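Local coordinates for Alpha/beta hydrolase (PDB 4R1D), which binds calcium and is probably a lipase of the alpha/beta hydrolase family, a type VI secretion effector seen in complex with its probable immunity protein, at residues 62-73 and 105-116. Numbering follows the deposited sequence.
Sequences LRNKADKSEVWR and LLKAEQVEVDDQ
One carboxylate oxygen, Glu112 OE2, takes hydrogen bonds from three nitrogens of two basic side chains, Arg63 and Lys68. Arg63 and Glu112 lie in neighbouring strands of a small three-stranded antiparallel sheet, separate from the parallel sheet of the hydrolase fold; Lys68 comes from the hairpin turn. Strand 111-113 runs beside 62-64, which pairs on its other edge with 70-72, with a classic beta bulge at Val71 and Trp72. Arg63 and Glu112 are a hydrogen-bonded pair, and their side chains lie on the same face. Arg63 NE lies 2.8 Å from Glu112 OE2, on its anti side; Arg63 NH2 is 3.2 Å from Glu112 OE2, in a more bent bond (136° against 161°). Lys68 NZ comes from above the carboxylate plane, 2.8 Å from Glu112 OE2, and also bonds Lys65 O. Lys65 bends at chi3 (-55°), which brings Lys65 NZ to Glu109 O at 3.1 Å. On the other face, Val71 CG2 meets Val111 CG1 at 4.0 Å, and Leu106 CD1 lies 4.2 Å from Trp72 CE3. Asp67 forms a salt bridge with Arg181 of the partner chain, and Ser69 a hydrogen bond with its Glu179. Past the strand, Arg73 NH2 sits above the Asp114 carboxylate plane, 2.7 Å from Asp114 OD2, which lies in the guanidinium plane.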
ATOM      1  N   LEU A  62      -1.882  -0.078   7.205  1.00 13.90           N
ATOM      2  CA  LEU A  62      -1.045  -1.277   7.209  1.00 13.34           C
ATOM      3  C   LEU A  62      -0.151  -1.305   8.432  1.00 12.38           C
ATOM      4  O   LEU A  62       0.277  -0.259   8.931  1.00 13.95           O
ATOM      5  CB  LEU A  62      -0.130  -1.323   5.978  1.00 12.46           C
ATOM      6  CG  LEU A  62      -0.806  -1.144   4.622  1.00 15.23           C
ATOM      7  CD1 LEU A  62       0.258  -1.044   3.539  1.00 14.68           C
ATOM      8  CD2 LEU A  62      -1.776  -2.298   4.346  1.00 12.71           C
ATOM      9  N   ARG A  63       0.144  -2.512   8.883  1.00 14.29           N
ATOM     10  CA  ARG A  63       1.110  -2.714   9.942  1.00 14.14           C
ATOM     11  C   ARG A  63       2.089  -3.780   9.500  1.00 15.15           C
ATOM     12  O   ARG A  63       1.786  -4.578   8.615  1.00 13.85           O
ATOM     13  CB  ARG A  63       0.399  -3.139  11.229  1.00 15.42           C
ATOM     14  CG  ARG A  63      -0.326  -4.472  11.104  1.00 14.42           C
ATOM     15  CD  ARG A  63      -1.172  -4.742  12.340  1.00 15.45           C
ATOM     16  NE  ARG A  63      -1.837  -6.039  12.245  1.00 17.75           N
ATOM     17  CZ  ARG A  63      -3.001  -6.323  12.818  1.00 22.71           C
ATOM     18  NH1 ARG A  63      -3.650  -5.387  13.505  1.00 22.86           N
ATOM     19  NH2 ARG A  63      -3.527  -7.527  12.682  1.00 24.56           N
ATOM     20  N   ASN A  64       3.267  -3.799  10.116  1.00 15.00           N
ATOM     21  CA  ASN A  64       4.251  -4.832   9.792  1.00 13.96           C
ATOM     22  C   ASN A  64       3.684  -6.197  10.196  1.00 13.99           C
ATOM     23  O   ASN A  64       3.160  -6.356  11.292  1.00 14.91           O
ATOM     24  CB  ASN A  64       5.588  -4.542  10.500  1.00 15.61           C
ATOM     25  CG  ASN A  64       6.650  -5.604  10.226  1.00 16.42           C
ATOM     26  OD1 ASN A  64       6.638  -6.674  10.839  1.00 15.45           O
ATOM     27  ND2 ASN A  64       7.599  -5.300   9.319  1.00 14.95           N
ATOM     28  N   LYS A  65       3.762  -7.170   9.298  1.00 13.59           N
ATOM     29  CA  LYS A  65       3.120  -8.462   9.495  1.00 13.99           C
ATOM     30  C   LYS A  65       3.726  -9.246  10.659  1.00 16.16           C
ATOM     31  O   LYS A  65       3.011  -9.965  11.372  1.00 18.64           O
ATOM     32  CB  LYS A  65       3.176  -9.280   8.197  1.00 15.59           C
ATOM     33  CG  LYS A  65       2.364 -10.549   8.220  1.00 18.83           C
ATOM     34  CD  LYS A  65       2.667 -11.432   6.997  1.00 27.00           C
ATOM     35  CE  LYS A  65       2.478 -10.686   5.707  1.00 26.69           C
ATOM     36  NZ  LYS A  65       2.431 -11.585   4.505  1.00 21.16           N
ATOM     37  N   ALA A  66       5.031  -9.095  10.862  1.00 14.37           N
ATOM     38  CA  ALA A  66       5.715  -9.792  11.960  1.00 15.36           C
ATOM     39  C   ALA A  66       5.605  -9.066  13.288  1.00 16.38           C
ATOM     40  O   ALA A  66       5.339  -9.695  14.316  1.00 17.05           O
ATOM     41  CB  ALA A  66       7.189 -10.030  11.623  1.00 16.13           C
ATOM     42  N   ASP A  67       5.833  -7.754  13.284  1.00 15.20           N
ATOM     43  CA  ASP A  67       5.976  -7.034  14.556  1.00 14.98           C
ATOM     44  C   ASP A  67       4.748  -6.242  14.972  1.00 14.77           C
ATOM     45  O   ASP A  67       4.663  -5.780  16.110  1.00 15.13           O
ATOM     46  CB  ASP A  67       7.265  -6.179  14.603  1.00 12.61           C
ATOM     47  CG  ASP A  67       7.279  -5.038  13.591  1.00 16.87           C
ATOM     48  OD1 ASP A  67       6.344  -4.223  13.591  1.00 15.27           O
ATOM     49  OD2 ASP A  67       8.263  -4.938  12.820  1.00 16.95           O
ATOM     50  N   LYS A  68       3.810  -6.097  14.035  1.00 14.49           N
ATOM     51  CA  LYS A  68       2.505  -5.476  14.265  1.00 17.44           C
ATOM     52  C   LYS A  68       2.509  -3.955  14.461  1.00 18.13           C
ATOM     53  O   LYS A  68       1.461  -3.364  14.749  1.00 16.54           O
ATOM     54  CB  LYS A  68       1.744  -6.180  15.410  1.00 16.78           C
ATOM     55  CG  LYS A  68       1.743  -7.700  15.334  1.00 16.27           C
ATOM     56  CD  LYS A  68       1.147  -8.205  14.008  1.00 18.66           C
ATOM     57  CE  LYS A  68       1.055  -9.712  13.973  1.00 20.99           C
ATOM     58  NZ  LYS A  68       0.533 -10.173  12.654  1.00 19.18           N
ATOM     59  N   SER A  69       3.662  -3.310  14.293  1.00 14.26           N
ATOM     60  CA  SER A  69       3.718  -1.859  14.450  1.00 15.16           C
ATOM     61  C   SER A  69       3.150  -1.187  13.206  1.00 15.96           C
ATOM     62  O   SER A  69       3.147  -1.780  12.119  1.00 17.31           O
ATOM     63  CB  SER A  69       5.140  -1.367  14.741  1.00 17.39           C
ATOM     64  OG  SER A  69       5.120  -0.001  15.153  1.00 19.85           O
ATOM     65  N   GLU A  70       2.642   0.030  13.372  1.00 18.02           N
ATOM     66  CA  GLU A  70       1.995   0.755  12.273  1.00 14.99           C
ATOM     67  C   GLU A  70       3.027   1.264  11.264  1.00 17.03           C
ATOM     68  O   GLU A  70       3.985   1.929  11.647  1.00 16.56           O
ATOM     69  CB  GLU A  70       1.203   1.942  12.828  1.00 16.88           C
ATOM     70  CG  GLU A  70       0.040   1.585  13.748  1.00 18.89           C
ATOM     71  CD  GLU A  70       0.464   1.246  15.173  1.00 22.07           C
ATOM     72  OE1 GLU A  70       1.662   1.386  15.495  1.00 17.82           O
ATOM     73  OE2 GLU A  70      -0.412   0.846  15.975  1.00 20.99           O
ATOM     74  N   VAL A  71       2.833   0.961   9.979  1.00 14.29           N
ATOM     75  CA  VAL A  71       3.731   1.455   8.938  1.00 15.63           C
ATOM     76  C   VAL A  71       3.009   2.316   7.903  1.00 18.12           C
ATOM     77  O   VAL A  71       3.647   2.925   7.053  1.00 17.44           O
ATOM     78  CB  VAL A  71       4.442   0.299   8.197  1.00 12.63           C
ATOM     79  CG1 VAL A  71       5.358  -0.471   9.156  1.00 16.19           C
ATOM     80  CG2 VAL A  71       3.421  -0.624   7.582  1.00 19.00           C
ATOM     81  N   TRP A  72       1.682   2.347   7.953  1.00 13.38           N
ATOM     82  CA  TRP A  72       0.915   3.153   6.988  1.00 14.69           C
ATOM     83  C   TRP A  72      -0.422   3.534   7.599  1.00 15.99           C
ATOM     84  O   TRP A  72      -1.219   2.663   7.924  1.00 15.41           O
ATOM     85  CB  TRP A  72       0.654   2.394   5.688  1.00 13.81           C
ATOM     86  CG  TRP A  72       0.081   3.295   4.631  1.00 15.40           C
ATOM     87  CD1 TRP A  72      -1.201   3.307   4.145  1.00 15.11           C
ATOM     88  CD2 TRP A  72       0.777   4.347   3.955  1.00 17.03           C
ATOM     89  NE1 TRP A  72      -1.338   4.308   3.192  1.00 16.31           N
ATOM     90  CE2 TRP A  72      -0.133   4.958   3.065  1.00 15.97           C
ATOM     91  CE3 TRP A  72       2.087   4.830   4.017  1.00 15.12           C
ATOM     92  CZ2 TRP A  72       0.233   6.018   2.236  1.00 17.92           C
ATOM     93  CZ3 TRP A  72       2.452   5.881   3.188  1.00 14.29           C
ATOM     94  CH2 TRP A  72       1.533   6.465   2.315  1.00 16.28           C
ATOM     95  N   ARG A  73      -0.634   4.833   7.773  1.00 16.95           N
ATOM     96  CA  ARG A  73      -1.877   5.349   8.325  1.00 17.49           C
ATOM     97  C   ARG A  73      -2.114   6.776   7.837  1.00 17.85           C
ATOM     98  O   ARG A  73      -1.838   7.764   8.535  1.00 18.45           O
ATOM     99  CB  ARG A  73      -1.897   5.254   9.842  1.00 22.32           C
ATOM    100  CG  ARG A  73      -3.312   5.135  10.388  1.00 24.82           C
ATOM    101  CD  ARG A  73      -3.316   4.871  11.876  1.00 23.34           C
ATOM    102  NE  ARG A  73      -3.220   3.456  12.231  1.00 18.54           N
ATOM    103  CZ  ARG A  73      -3.568   3.003  13.429  1.00 21.91           C
ATOM    104  NH1 ARG A  73      -4.040   3.863  14.322  1.00 23.69           N
ATOM    105  NH2 ARG A  73      -3.475   1.715  13.730  1.00 18.20           N
ATOM    106  N   LEU A 105       9.980  -1.152   5.080  1.00 16.22           N
ATOM    107  CA  LEU A 105       8.719  -1.327   5.792  1.00 14.50           C
ATOM    108  C   LEU A 105       7.492  -1.339   4.873  1.00 19.89           C
ATOM    109  O   LEU A 105       6.469  -1.918   5.220  1.00 17.73           O
ATOM    110  CB  LEU A 105       8.567  -0.249   6.853  1.00 15.14           C
ATOM    111  CG  LEU A 105       9.660  -0.301   7.931  1.00 15.00           C
ATOM    112  CD1 LEU A 105       9.627   0.938   8.798  1.00 18.01           C
ATOM    113  CD2 LEU A 105       9.506  -1.574   8.780  1.00 21.59           C
ATOM    114  N   LEU A 106       7.587  -0.698   3.716  1.00 15.16           N
ATOM    115  CA  LEU A 106       6.466  -0.707   2.767  1.00 15.08           C
ATOM    116  C   LEU A 106       6.756  -1.733   1.679  1.00 18.03           C
ATOM    117  O   LEU A 106       6.863  -1.412   0.490  1.00 20.72           O
ATOM    118  CB  LEU A 106       6.199   0.697   2.203  1.00 15.73           C
ATOM    119  CG  LEU A 106       5.733   1.725   3.251  1.00 16.40           C
ATOM    120  CD1 LEU A 106       5.656   3.136   2.670  1.00 20.07           C
ATOM    121  CD2 LEU A 106       4.389   1.326   3.891  1.00 18.18           C
ATOM    122  N   LYS A 107       6.897  -2.975   2.125  1.00 16.71           N
ATOM    123  CA  LYS A 107       7.232  -4.106   1.291  1.00 18.95           C
ATOM    124  C   LYS A 107       6.014  -5.012   1.352  1.00 20.99           C
ATOM    125  O   LYS A 107       5.594  -5.434   2.439  1.00 15.31           O
ATOM    126  CB  LYS A 107       8.462  -4.822   1.860  1.00 22.74           C
ATOM    127  CG  LYS A 107       9.444  -5.323   0.824  1.00 27.35           C
ATOM    128  CD  LYS A 107      10.804  -5.599   1.457  1.00 20.82           C
ATOM    129  CE  LYS A 107      11.796  -6.144   0.436  1.00 35.59           C
ATOM    130  NZ  LYS A 107      13.180  -6.269   0.984  1.00 25.82           N
ATOM    131  N   ALA A 108       5.430  -5.277   0.187  1.00 19.28           N
ATOM    132  CA  ALA A 108       4.157  -5.976   0.092  1.00 15.45           C
ATOM    133  C   ALA A 108       4.076  -7.245   0.939  1.00 16.44           C
ATOM    134  O   ALA A 108       3.097  -7.451   1.661  1.00 15.11           O
ATOM    135  CB  ALA A 108       3.830  -6.284  -1.365  1.00 13.02           C
ATOM    136  N   GLU A 109       5.102  -8.085   0.854  1.00 15.72           N
ATOM    137  CA  GLU A 109       5.084  -9.400   1.502  1.00 15.98           C
ATOM    138  C   GLU A 109       5.257  -9.317   3.008  1.00 15.09           C
ATOM    139  O   GLU A 109       5.139 -10.328   3.707  1.00 15.44           O
ATOM    140  CB  GLU A 109       6.209 -10.285   0.935  1.00 20.33           C
ATOM    141  CG  GLU A 109       6.019 -10.691  -0.516  1.00 31.74           C
ATOM    142  CD  GLU A 109       5.035 -11.839  -0.678  1.00 42.19           C
ATOM    143  OE1 GLU A 109       4.744 -12.529   0.328  1.00 43.54           O
ATOM    144  OE2 GLU A 109       4.552 -12.049  -1.814  1.00 46.81           O
ATOM    145  N   GLN A 110       5.552  -8.121   3.502  1.00 16.74           N
ATOM    146  CA  GLN A 110       5.915  -7.933   4.899  1.00 13.49           C
ATOM    147  C   GLN A 110       4.952  -7.016   5.651  1.00 16.02           C
ATOM    148  O   GLN A 110       5.230  -6.615   6.781  1.00 16.75           O
ATOM    149  CB  GLN A 110       7.354  -7.426   5.007  1.00 16.74           C
ATOM    150  CG  GLN A 110       8.355  -8.456   4.455  1.00 16.08           C
ATOM    151  CD  GLN A 110       9.785  -7.961   4.430  1.00 14.51           C
ATOM    152  OE1 GLN A 110      10.105  -6.913   4.982  1.00 16.08           O
ATOM    153  NE2 GLN A 110      10.650  -8.705   3.750  1.00 16.65           N
ATOM    154  N   VAL A 111       3.816  -6.701   5.024  1.00 15.27           N
ATOM    155  CA  VAL A 111       2.787  -5.898   5.669  1.00 11.26           C
ATOM    156  C   VAL A 111       1.442  -6.614   5.651  1.00 12.70           C
ATOM    157  O   VAL A 111       1.256  -7.562   4.912  1.00 18.45           O
ATOM    158  CB  VAL A 111       2.603  -4.509   4.983  1.00 13.52           C
ATOM    159  CG1 VAL A 111       3.897  -3.683   5.053  1.00 16.01           C
ATOM    160  CG2 VAL A 111       2.093  -4.663   3.533  1.00 14.39           C
ATOM    161  N   GLU A 112       0.505  -6.141   6.470  1.00 14.77           N
ATOM    162  CA  GLU A 112      -0.870  -6.653   6.452  1.00 16.84           C
ATOM    163  C   GLU A 112      -1.857  -5.555   6.836  1.00 13.10           C
ATOM    164  O   GLU A 112      -1.490  -4.558   7.457  1.00 13.34           O
ATOM    165  CB  GLU A 112      -1.032  -7.844   7.406  1.00 15.58           C
ATOM    166  CG  GLU A 112      -0.790  -7.480   8.860  1.00 16.55           C
ATOM    167  CD  GLU A 112      -0.937  -8.659   9.824  1.00 17.46           C
ATOM    168  OE1 GLU A 112      -1.004  -9.817   9.369  1.00 20.69           O
ATOM    169  OE2 GLU A 112      -0.973  -8.405  11.045  1.00 19.12           O
ATOM    170  N   VAL A 113      -3.109  -5.720   6.433  1.00 13.34           N
ATOM    171  CA  VAL A 113      -4.152  -4.780   6.824  1.00 17.36           C
ATOM    172  C   VAL A 113      -4.192  -4.564   8.334  1.00 16.73           C
ATOM    173  O   VAL A 113      -4.095  -5.520   9.107  1.00 19.22           O
ATOM    174  CB  VAL A 113      -5.524  -5.267   6.365  1.00 17.15           C
ATOM    175  CG1 VAL A 113      -6.625  -4.359   6.914  1.00 15.19           C
ATOM    176  CG2 VAL A 113      -5.557  -5.338   4.843  1.00 17.53           C
ATOM    177  N   ASP A 114      -4.327  -3.303   8.736  1.00 13.88           N
ATOM    178  CA  ASP A 114      -4.452  -2.909  10.141  1.00 14.26           C
ATOM    179  C   ASP A 114      -5.843  -2.326  10.335  1.00 17.29           C
ATOM    180  O   ASP A 114      -6.148  -1.263   9.798  1.00 14.65           O
ATOM    181  CB  ASP A 114      -3.387  -1.859  10.499  1.00 15.55           C
ATOM    182  CG  ASP A 114      -3.484  -1.375  11.948  1.00 18.95           C
ATOM    183  OD1 ASP A 114      -4.326  -1.897  12.714  1.00 17.87           O
ATOM    184  OD2 ASP A 114      -2.697  -0.476  12.330  1.00 22.46           O
ATOM    185  N   ASP A 115      -6.682  -3.021  11.101  1.00 17.07           N
ATOM    186  CA  ASP A 115      -8.061  -2.588  11.304  1.00 12.90           C
ATOM    187  C   ASP A 115      -8.260  -1.715  12.537  1.00 18.44           C
ATOM    188  O   ASP A 115      -9.397  -1.442  12.934  1.00 15.92           O
ATOM    189  CB  ASP A 115      -9.015  -3.793  11.335  1.00 16.80           C
ATOM    190  CG  ASP A 115      -8.830  -4.665  12.562  1.00 22.17           C
ATOM    191  OD1 ASP A 115      -7.874  -4.429  13.342  1.00 19.23           O
ATOM    192  OD2 ASP A 115      -9.654  -5.595  12.742  1.00 22.85           O
ATOM    193  N   GLN A 116      -7.157  -1.261  13.134  1.00 15.15           N
ATOM    194  CA  GLN A 116      -7.224  -0.514  14.384  1.00 17.33           C
ATOM    195  C   GLN A 116      -7.096   0.998  14.212  1.00 20.17           C
ATOM    196  O   GLN A 116      -6.750   1.713  15.154  1.00 20.78           O
ATOM    197  CB  GLN A 116      -6.168  -1.050  15.361  1.00 18.40           C
ATOM    198  CG  GLN A 116      -6.371  -2.524  15.670  1.00 15.98           C
ATOM    199  CD  GLN A 116      -7.630  -2.766  16.490  1.00 23.24           C
ATOM    200  OE1 GLN A 116      -8.459  -3.615  16.155  1.00 22.90           O
ATOM    201  NE2 GLN A 116      -7.776  -2.015  17.569  1.00 21.86           N
TER
HETATM  202  O   HOH W   1      -6.219  -6.081  14.611  1.00 25.17           O
HETATM  203  O   HOH W   2       6.531  -3.692   7.310  1.00 19.08           O
HETATM  204  O   HOH W   3       1.651  -9.695   2.790  1.00 23.89           O
HETATM  205  O   HOH W   4       6.912  -8.461   8.241  1.00 17.23           O
HETATM  206  O   HOH W   5      -1.820   1.498  10.664  1.00 19.98           O
HETATM  207  O   HOH W   6      -4.363   2.505  16.730  1.00 30.51           O